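Local coordinates for carboxylic ester hydrolase (Aspergillus niger, PDB 7K4O), which hydrolyses carboxylic ester bonds as a serine esterase of the tannase family, probably releasing gallic acid from tannins, at residues V45-E48 with F49-S52; Q197-G200 with D201-D204; A483-I486 with D487-N491. One frame throughout, in Å; residues are numbered along the deposited sequence.

Contact 1. Residues V45-E48 with F49-S52. With MAN (alpha-D-mannopyranose), chain B.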
loop_
_atom_site.group_PDB
_atom_site.type_symbol
_atom_site.label_atom_id
_atom_site.label_comp_id
_atom_site.label_asym_id
_atom_site.label_seq_id
_atom_site.Cartn_x
_atom_site.Cartn_y
_atom_site.Cartn_z
ATOM N N VAL A 45 5.088 -19.466 10.885
ATOM C CA VAL A 45 4.976 -18.168 10.159
ATOM C C VAL A 45 4.144 -17.230 10.997
ATOM O O VAL A 45 3.250 -17.672 11.736
ATOM C CB VAL A 45 4.397 -18.373 8.736
ATOM C CG1 VAL A 45 5.318 -19.244 7.896
ATOM C CG2 VAL A 45 3.033 -19.008 8.774
ATOM N N SER A 46 4.378 -15.940 10.817
ATOM C CA SER A 46 3.660 -14.888 11.543
ATOM C C SER A 46 3.857 -13.584 10.773
ATOM O O SER A 46 4.872 -13.430 10.103
ATOM C CB SER A 46 4.161 -14.758 12.969
ATOM O OG SER A 46 5.523 -14.393 12.945
ATOM N N SER A 47 2.912 -12.681 10.954
ATOM C CA SER A 47 2.861 -11.401 10.210
ATOM C C SER A 47 1.812 -10.560 10.864
ATOM O O SER A 47 0.925 -11.107 11.504
ATOM C CB SER A 47 2.521 -11.655 8.715
ATOM O OG SER A 47 2.315 -10.441 8.036
ATOM N N GLU A 48 1.819 -9.257 10.648
ATOM C CA GLU A 48 0.659 -8.438 11.026
ATOM C C GLU A 48 -0.512 -8.651 10.051
ATOM O O GLU A 48 -1.594 -8.165 10.354
ATOM C CB GLU A 48 1.070 -6.976 11.103
ATOM C CG GLU A 48 2.195 -6.776 12.139
ATOM C CD GLU A 48 2.334 -5.358 12.673
ATOM O OE1 GLU A 48 2.172 -4.410 11.880
ATOM O OE2 GLU A 48 2.519 -5.204 13.900
ATOM N N PHE A 49 -0.264 -9.311 8.912
ATOM C CA PHE A 49 -1.299 -9.459 7.843
ATOM C C PHE A 49 -2.037 -10.806 7.893
ATOM O O PHE A 49 -2.985 -10.959 7.108
ATOM C CB PHE A 49 -0.667 -9.291 6.469
ATOM C CG PHE A 49 -0.106 -7.899 6.291
ATOM C CD1 PHE A 49 -0.967 -6.830 6.205
ATOM C CD2 PHE A 49 1.256 -7.695 6.162
ATOM C CE1 PHE A 49 -0.469 -5.538 6.021
ATOM C CE2 PHE A 49 1.754 -6.407 6.005
ATOM C CZ PHE A 49 0.886 -5.346 5.958
ATOM N N TYR A 50 -1.564 -11.761 8.680
ATOM C CA TYR A 50 -2.233 -13.071 8.815
ATOM C C TYR A 50 -1.994 -13.632 10.211
ATOM O O TYR A 50 -0.999 -13.345 10.853
ATOM C CB TYR A 50 -1.806 -14.029 7.697
ATOM C CG TYR A 50 -0.340 -14.143 7.412
ATOM C CD1 TYR A 50 0.526 -14.879 8.205
ATOM C CD2 TYR A 50 0.217 -13.466 6.327
ATOM C CE1 TYR A 50 1.875 -14.952 7.920
ATOM C CE2 TYR A 50 1.551 -13.598 6.005
ATOM C CZ TYR A 50 2.410 -14.321 6.812
ATOM O OH TYR A 50 3.758 -14.418 6.543
ATOM N N PRO A 51 -2.925 -14.465 10.685
ATOM C CA PRO A 51 -2.731 -15.138 11.973
ATOM C C PRO A 51 -1.530 -16.072 11.935
ATOM O O PRO A 51 -1.107 -16.603 10.868
ATOM C CB PRO A 51 -4.022 -15.936 12.167
ATOM C CG PRO A 51 -5.014 -15.332 11.219
ATOM C CD PRO A 51 -4.217 -14.750 10.058
ATOM N N SER A 52 -0.950 -16.304 13.124
ATOM C CA SER A 52 0.191 -17.224 13.253
ATOM C C SER A 52 -0.229 -18.634 12.893
ATOM O O SER A 52 -1.364 -19.060 13.200
ATOM C CB SER A 52 0.810 -17.121 14.632
ATOM O OG SER A 52 1.312 -15.783 14.772
HETATM C C1 MAN B . -4.067 -16.043 18.214
HETATM C C2 MAN B . -3.422 -15.980 16.799
HETATM C C3 MAN B . -2.792 -14.596 16.659
HETATM C C4 MAN B . -3.826 -13.477 16.762
HETATM C C5 MAN B . -4.634 -13.665 18.061
HETATM C C6 MAN B . -5.897 -12.867 18.138
HETATM O O2 MAN B . -4.420 -16.143 15.783
HETATM O O3 MAN B . -2.097 -14.670 15.420
HETATM O O4 MAN B . -3.155 -12.215 16.799
HETATM O O5 MAN B . -5.075 -15.027 18.256
HETATM O O6 MAN B . -6.538 -12.990 19.513
HETATM O O HOH W 1 5.989 -15.356 8.024
HETATM O O HOH W 2 0.855 -13.664 12.891
#
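Ser47 and Tyr50 meet side chain to side chain at the tight end of the beta hairpin formed by strands 28-47 and 50-66. The CB of Ser47 sits over one face of the Tyr50 ring, 3.4 Å from its centroid and displaced toward the phenol end, which makes a close CH-pi contact. Tyr50 brings its ring there by placing CG between its own backbone N and carbonyl carbon (chi1 48°), which turns the ring back against Ser47. There its CE1 also approaches CG2 of Val45, at 4.3 Å. The hydroxyl of Ser47 serves the reversal itself: OG accepts a nearly straight hydrogen bond from Phe49 N at 2.9 Å, closing an ST turn around Glu48.

Beside the turn, water 2 bridges the two strands: it accepts from Ser47 N, donates to Tyr50 O at 2.8 Å and also bonds Ser52 OG; farther on, Val45 and Ala53 are joined by direct backbone bonds. Water 1, in the plane of the Tyr50 ring at its edge, accepts from Ser46 N and donates to Tyr50 OH. That hydroxyl is bonded to Gln105 O as well, which helps fix the ring. Met112 and Pro108 pack on both Tyr50 and Val45, while Glu48 OE2 is hydrogen-bonded to Thr468 OG1.

The second strand also faces a glycan linked to the protein, one mannose of which is held in addition by Gln479 and Gly509. Ser52 N gives its hydrogen to O3 of that mannose, at 3.0 Å and an N-H...O angle of 172°.

Contact 2. Residues Q197-G200 with D201-D204; sequences QRFG and DEWD
Phe199 and Glu202 meet across a type I beta turn, whose backbone bond, Glu202 N to Phe199 O, is weak at 3.5 Å. With CG opposite the backbone N (chi1 177°) and the chain extended beyond it, Glu202 brings its carboxylate obliquely to the phenylalanine. OE1 comes 3.4 Å from CD2 of Phe199, and the ring and carboxylate planes are inclined by 35°. Phe199 turns CG beside its own backbone N (chi1 -51°), which also lays one ring face against CB of Arg198.

Arg156 is shared by the pair, making a cation-pi contact with the Phe199 ring and a long, weak ion pair with Glu202 OE1. The other oxygen, OE2, is bonded to Ser159 and lies 3.2 Å above the plane of the Trp203 ring, near its rim. Water 3 accepts a hydrogen bond from Trp203 N and lies 2.7 Å from Phe199 O, to which it probably donates.

The turn leads from helix 187-196 into strand 205-209. Strand 179-185, that helix and strand 205-209, parallel neighbours in the sheet, form a beta-alpha-beta crossover of the alpha/beta-hydrolase fold.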
loop_
_atom_site.group_PDB
_atom_site.type_symbol
_atom_site.label_atom_id
_atom_site.label_comp_id
_atom_site.label_asym_id
_atom_site.label_seq_id
_atom_site.Cartn_x
_atom_site.Cartn_y
_atom_site.Cartn_z
ATOM N N GLN A 197 -7.998 -2.632 -12.216
ATOM C CA GLN A 197 -8.301 -1.566 -13.194
ATOM C C GLN A 197 -8.308 -2.031 -14.648
ATOM O O GLN A 197 -8.831 -1.290 -15.459
ATOM C CB GLN A 197 -7.317 -0.411 -12.975
ATOM C CG GLN A 197 -7.630 0.379 -11.738
ATOM C CD GLN A 197 -6.591 1.390 -11.331
ATOM O OE1 GLN A 197 -5.671 1.727 -12.092
ATOM N NE2 GLN A 197 -6.662 1.826 -10.082
ATOM N N ARG A 198 -7.735 -3.188 -14.980
ATOM C CA ARG A 198 -7.545 -3.652 -16.349
ATOM C C ARG A 198 -8.206 -4.996 -16.651
ATOM O O ARG A 198 -8.593 -5.165 -17.812
ATOM C CB ARG A 198 -6.045 -3.771 -16.627
ATOM C CG ARG A 198 -5.327 -2.423 -16.685
ATOM C CD ARG A 198 -3.842 -2.547 -16.907
ATOM N NE ARG A 198 -3.150 -1.278 -17.030
ATOM C CZ ARG A 198 -2.710 -0.536 -16.009
ATOM N NH1 ARG A 198 -2.933 -0.877 -14.756
ATOM N NH2 ARG A 198 -2.058 0.598 -16.252
ATOM N N PHE A 199 -8.264 -5.911 -15.699
ATOM C CA PHE A 199 -8.560 -7.345 -15.982
ATOM C C PHE A 199 -9.675 -7.801 -15.046
ATOM O O PHE A 199 -9.402 -8.138 -13.854
ATOM C CB PHE A 199 -7.309 -8.192 -15.866
ATOM C CG PHE A 199 -6.119 -7.688 -16.637
ATOM C CD1 PHE A 199 -6.154 -7.628 -18.020
ATOM C CD2 PHE A 199 -5.000 -7.217 -15.978
ATOM C CE1 PHE A 199 -5.081 -7.101 -18.725
ATOM C CE2 PHE A 199 -3.928 -6.709 -16.665
ATOM C CZ PHE A 199 -3.974 -6.642 -18.050
ATOM N N GLY A 200 -10.876 -7.790 -15.558
ATOM C CA GLY A 200 -12.076 -7.944 -14.711
ATOM C C GLY A 200 -12.180 -9.292 -14.035
ATOM O O GLY A 200 -12.711 -9.346 -12.906
ATOM N N ASP A 201 -11.700 -10.349 -14.663
ATOM C CA ASP A 201 -11.873 -11.685 -14.040
ATOM C C ASP A 201 -10.546 -12.325 -13.636
ATOM O O ASP A 201 -10.568 -13.530 -13.340
ATOM C CB ASP A 201 -12.663 -12.607 -14.952
ATOM C CG ASP A 201 -12.114 -12.629 -16.347
ATOM O OD1 ASP A 201 -10.872 -12.676 -16.494
ATOM O OD2 ASP A 201 -12.935 -12.464 -17.282
ATOM N N GLU A 202 -9.471 -11.570 -13.464
ATOM C CA GLU A 202 -8.210 -12.146 -12.975
ATOM C C GLU A 202 -8.407 -12.641 -11.528
ATOM O O GLU A 202 -7.953 -13.748 -11.203
ATOM C CB GLU A 202 -7.128 -11.076 -13.077
ATOM C CG GLU A 202 -5.788 -11.503 -12.533
ATOM C CD GLU A 202 -4.655 -10.509 -12.810
ATOM O OE1 GLU A 202 -4.786 -9.796 -13.783
ATOM O OE2 GLU A 202 -3.655 -10.568 -12.118
ATOM N N TRP A 203 -9.039 -11.838 -10.685
ATOM C CA TRP A 203 -9.278 -12.174 -9.272
ATOM C C TRP A 203 -10.745 -12.004 -8.920
ATOM O O TRP A 203 -11.394 -11.019 -9.353
ATOM C CB TRP A 203 -8.433 -11.335 -8.327
ATOM C CG TRP A 203 -6.959 -11.404 -8.563
ATOM C CD1 TRP A 203 -6.183 -12.482 -8.875
ATOM C CD2 TRP A 203 -6.074 -10.277 -8.527
ATOM N NE1 TRP A 203 -4.856 -12.101 -8.978
ATOM C CE2 TRP A 203 -4.780 -10.758 -8.800
ATOM C CE3 TRP A 203 -6.241 -8.912 -8.262
ATOM C CZ2 TRP A 203 -3.650 -9.937 -8.786
ATOM C CZ3 TRP A 203 -5.129 -8.102 -8.251
ATOM C CH2 TRP A 203 -3.854 -8.601 -8.496
ATOM N N ASP A 204 -11.218 -12.853 -8.025
ATOM C CA ASP A 204 -12.539 -12.735 -7.381
ATOM C C ASP A 204 -12.505 -11.722 -6.254
ATOM O O ASP A 204 -13.568 -11.113 -5.955
ATOM C CB ASP A 204 -13.000 -14.104 -6.862
ATOM C CG ASP A 204 -13.126 -15.097 -8.020
ATOM O OD1 ASP A 204 -13.972 -14.850 -8.932
ATOM O OD2 ASP A 204 -12.295 -16.041 -8.140
HETATM O O HOH W 3 -9.768 -9.034 -11.309
HETATM O O HOH W 4 -13.717 -10.655 -10.643
#

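Contact 3. Residues A483-I486 with D487-N491; sequences AVMI and DWVEN. With FWN (2-[2-(2-ethoxyethoxy)ethoxy]ethanol), chain S.
Met485 lies against Val489 one helical turn on, and its sulfur does the touching: SD is 3.6 Å from CG2 of Val489. The methionine leaves the helix with CG opposite the backbone N (chi1 -177°), then bends at both later torsions, which carries SD forward along the helix to Val489. The same sulfur reaches the Trp488 indole, 4.1 Å from CE3. It approaches at a slant, 62° off the normal of the six-membered ring, in an oblique Met-aromatic contact. Beyond this group stand Ile412, which packs on both Met485 and Trp488, and Lys410, which makes a cation-pi contact with the indole.

Ile486 and Glu490 are set differently, lying side by side and pointing the same way. CG2 of the isoleucine rests 3.8 Å from CD of the glutamate, whose extended chain carries OE2 to a salt bridge with Arg89 and a hydrogen bond with Tyr181.

Met485/Val489 and Ile486/Glu490 are i to i+4 pairs, and Met485/Trp488 an i to i+3 pair, of the alpha helix 481-491, which lays one side on strands 179-185 and 410-416 of the central sheet. Its backbone bonds run from residue i+4 back to residue i, as from Val489 N to Met485 O at 2.8 Å.

On another side the glycol ether bound at the surface passes with its C6 at 3.6 Å from CG2 of Ile486, and Tyr113 helps to line its site. Close by, Asp487 accepts a bond of 2.8 Å from Asn491 ND2. OD1 uses its anti lone pair, and it lies almost exactly in the amide plane of Asn491.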
loop_
_atom_site.group_PDB
_atom_site.type_symbol
_atom_site.label_atom_id
_atom_site.label_comp_id
_atom_site.label_asym_id
_atom_site.label_seq_id
_atom_site.Cartn_x
_atom_site.Cartn_y
_atom_site.Cartn_z
ATOM N N ALA A 483 -9.186 -14.341 5.566
ATOM C CA ALA A 483 -10.381 -15.060 6.066
ATOM C C ALA A 483 -11.642 -14.234 5.781
ATOM O O ALA A 483 -12.673 -14.826 5.384
ATOM C CB ALA A 483 -10.248 -15.380 7.559
ATOM N N VAL A 484 -11.601 -12.913 5.981
ATOM C CA VAL A 484 -12.795 -12.060 5.770
ATOM C C VAL A 484 -13.171 -12.076 4.289
ATOM O O VAL A 484 -14.383 -12.135 3.945
ATOM C CB VAL A 484 -12.557 -10.648 6.341
ATOM C CG1 VAL A 484 -13.624 -9.656 5.893
ATOM C CG2 VAL A 484 -12.457 -10.724 7.854
ATOM N N MET A 485 -12.166 -11.944 3.411
ATOM C CA MET A 485 -12.405 -11.926 1.940
ATOM C C MET A 485 -12.964 -13.281 1.497
ATOM O O MET A 485 -13.918 -13.294 0.719
ATOM C CB MET A 485 -11.119 -11.562 1.193
ATOM C CG MET A 485 -11.337 -11.467 -0.281
ATOM S SD MET A 485 -12.591 -10.320 -0.843
ATOM C CE MET A 485 -11.610 -8.805 -0.882
ATOM N N ILE A 486 -12.389 -14.371 1.963
ATOM C CA ILE A 486 -12.943 -15.711 1.632
ATOM C C ILE A 486 -14.403 -15.768 2.070
ATOM O O ILE A 486 -15.248 -16.288 1.301
ATOM C CB ILE A 486 -12.104 -16.812 2.276
ATOM C CG1 ILE A 486 -10.763 -16.967 1.560
ATOM C CG2 ILE A 486 -12.885 -18.120 2.280
ATOM C CD1 ILE A 486 -9.759 -17.705 2.354
ATOM N N ASP A 487 -14.682 -15.350 3.287
ATOM C CA ASP A 487 -16.076 -15.406 3.786
ATOM C C ASP A 487 -17.018 -14.575 2.900
ATOM O O ASP A 487 -18.169 -14.982 2.634
ATOM C CB ASP A 487 -16.090 -14.920 5.212
ATOM C CG ASP A 487 -16.927 -15.773 6.150
ATOM O OD1 ASP A 487 -17.372 -16.865 5.745
ATOM O OD2 ASP A 487 -17.131 -15.289 7.280
ATOM N N TRP A 488 -16.568 -13.419 2.439
ATOM C CA TRP A 488 -17.358 -12.540 1.570
ATOM C C TRP A 488 -17.572 -13.237 0.230
ATOM O O TRP A 488 -18.729 -13.410 -0.222
ATOM C CB TRP A 488 -16.665 -11.202 1.437
ATOM C CG TRP A 488 -17.497 -10.133 0.818
ATOM C CD1 TRP A 488 -18.842 -10.134 0.569
ATOM C CD2 TRP A 488 -17.026 -8.815 0.461
ATOM N NE1 TRP A 488 -19.234 -8.920 0.082
ATOM C CE2 TRP A 488 -18.147 -8.088 0.021
ATOM C CE3 TRP A 488 -15.782 -8.191 0.506
ATOM C CZ2 TRP A 488 -18.057 -6.750 -0.380
ATOM C CZ3 TRP A 488 -15.688 -6.872 0.098
ATOM C CH2 TRP A 488 -16.811 -6.176 -0.348
ATOM N N VAL A 489 -16.499 -13.589 -0.445
ATOM C CA VAL A 489 -16.560 -14.113 -1.825
ATOM C C VAL A 489 -17.215 -15.504 -1.865
ATOM O O VAL A 489 -18.077 -15.733 -2.734
ATOM C CB VAL A 489 -15.135 -14.140 -2.425
ATOM C CG1 VAL A 489 -15.147 -14.935 -3.711
ATOM C CG2 VAL A 489 -14.610 -12.734 -2.656
ATOM N N GLU A 490 -16.815 -16.400 -0.965
ATOM C CA GLU A 490 -17.220 -17.809 -1.060
ATOM C C GLU A 490 -18.492 -18.078 -0.257
ATOM O O GLU A 490 -19.209 -19.032 -0.635
ATOM C CB GLU A 490 -16.124 -18.753 -0.622
ATOM C CG GLU A 490 -14.830 -18.540 -1.415
ATOM C CD GLU A 490 -13.723 -19.527 -1.125
ATOM O OE1 GLU A 490 -13.980 -20.658 -0.646
ATOM O OE2 GLU A 490 -12.567 -19.162 -1.356
ATOM N N ASN A 491 -18.730 -17.357 0.813
ATOM C CA ASN A 491 -19.811 -17.736 1.767
ATOM C C ASN A 491 -20.919 -16.678 1.852
ATOM O O ASN A 491 -21.853 -16.896 2.653
ATOM C CB ASN A 491 -19.245 -18.034 3.144
ATOM C CG ASN A 491 -18.151 -19.088 3.096
ATOM O OD1 ASN A 491 -18.194 -19.985 2.272
ATOM N ND2 ASN A 491 -17.162 -18.993 3.962
HETATM O O4 FWN S . -11.551 -20.761 5.695
HETATM C C5 FWN S . -11.522 -19.420 6.050
HETATM C C6 FWN S . -12.789 -18.669 5.859
HETATM O O7 FWN S . -13.234 -17.775 6.789
HETATM C C8 FWN S . -13.999 -18.235 7.833
HETATM C C9 FWN S . -13.986 -17.436 9.083
HETATM O O10 FWN S . -13.081 -17.788 10.074
HETATM C C11 FWN S . -13.438 -17.633 11.401
HETATM C C12 FWN S . -12.388 -17.884 12.410
HETATM O O13 FWN S . -11.775 -19.122 12.337
HETATM C C14 FWN S . -10.632 -19.334 13.087
HETATM C C1 FWN S . -9.807 -20.562 12.877
#

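In the fold
Contacts 2 and 3 touch directly: Asp204 O packs on CG2 of Val489 at 3.8 Å, so the end of the loop leading into strand 205-209 abuts helix 481-491. Contact 1 stands apart, its nearest atoms about 6 Å from contact 3 and about 15 Å from contact 2. Contacts 1 and 3 nevertheless share surroundings, since Tyr113 packs on Pro51 and on Ala483, and one glycan attached to the protein borders both. The gallic acid pocket includes Ser186 and His465, a probable catalytic pair with the serine on a nucleophile elbow. Helix 187-196 leads from that elbow to contact 2, while Phe49 of contact 1 lies near the elbow without touching it.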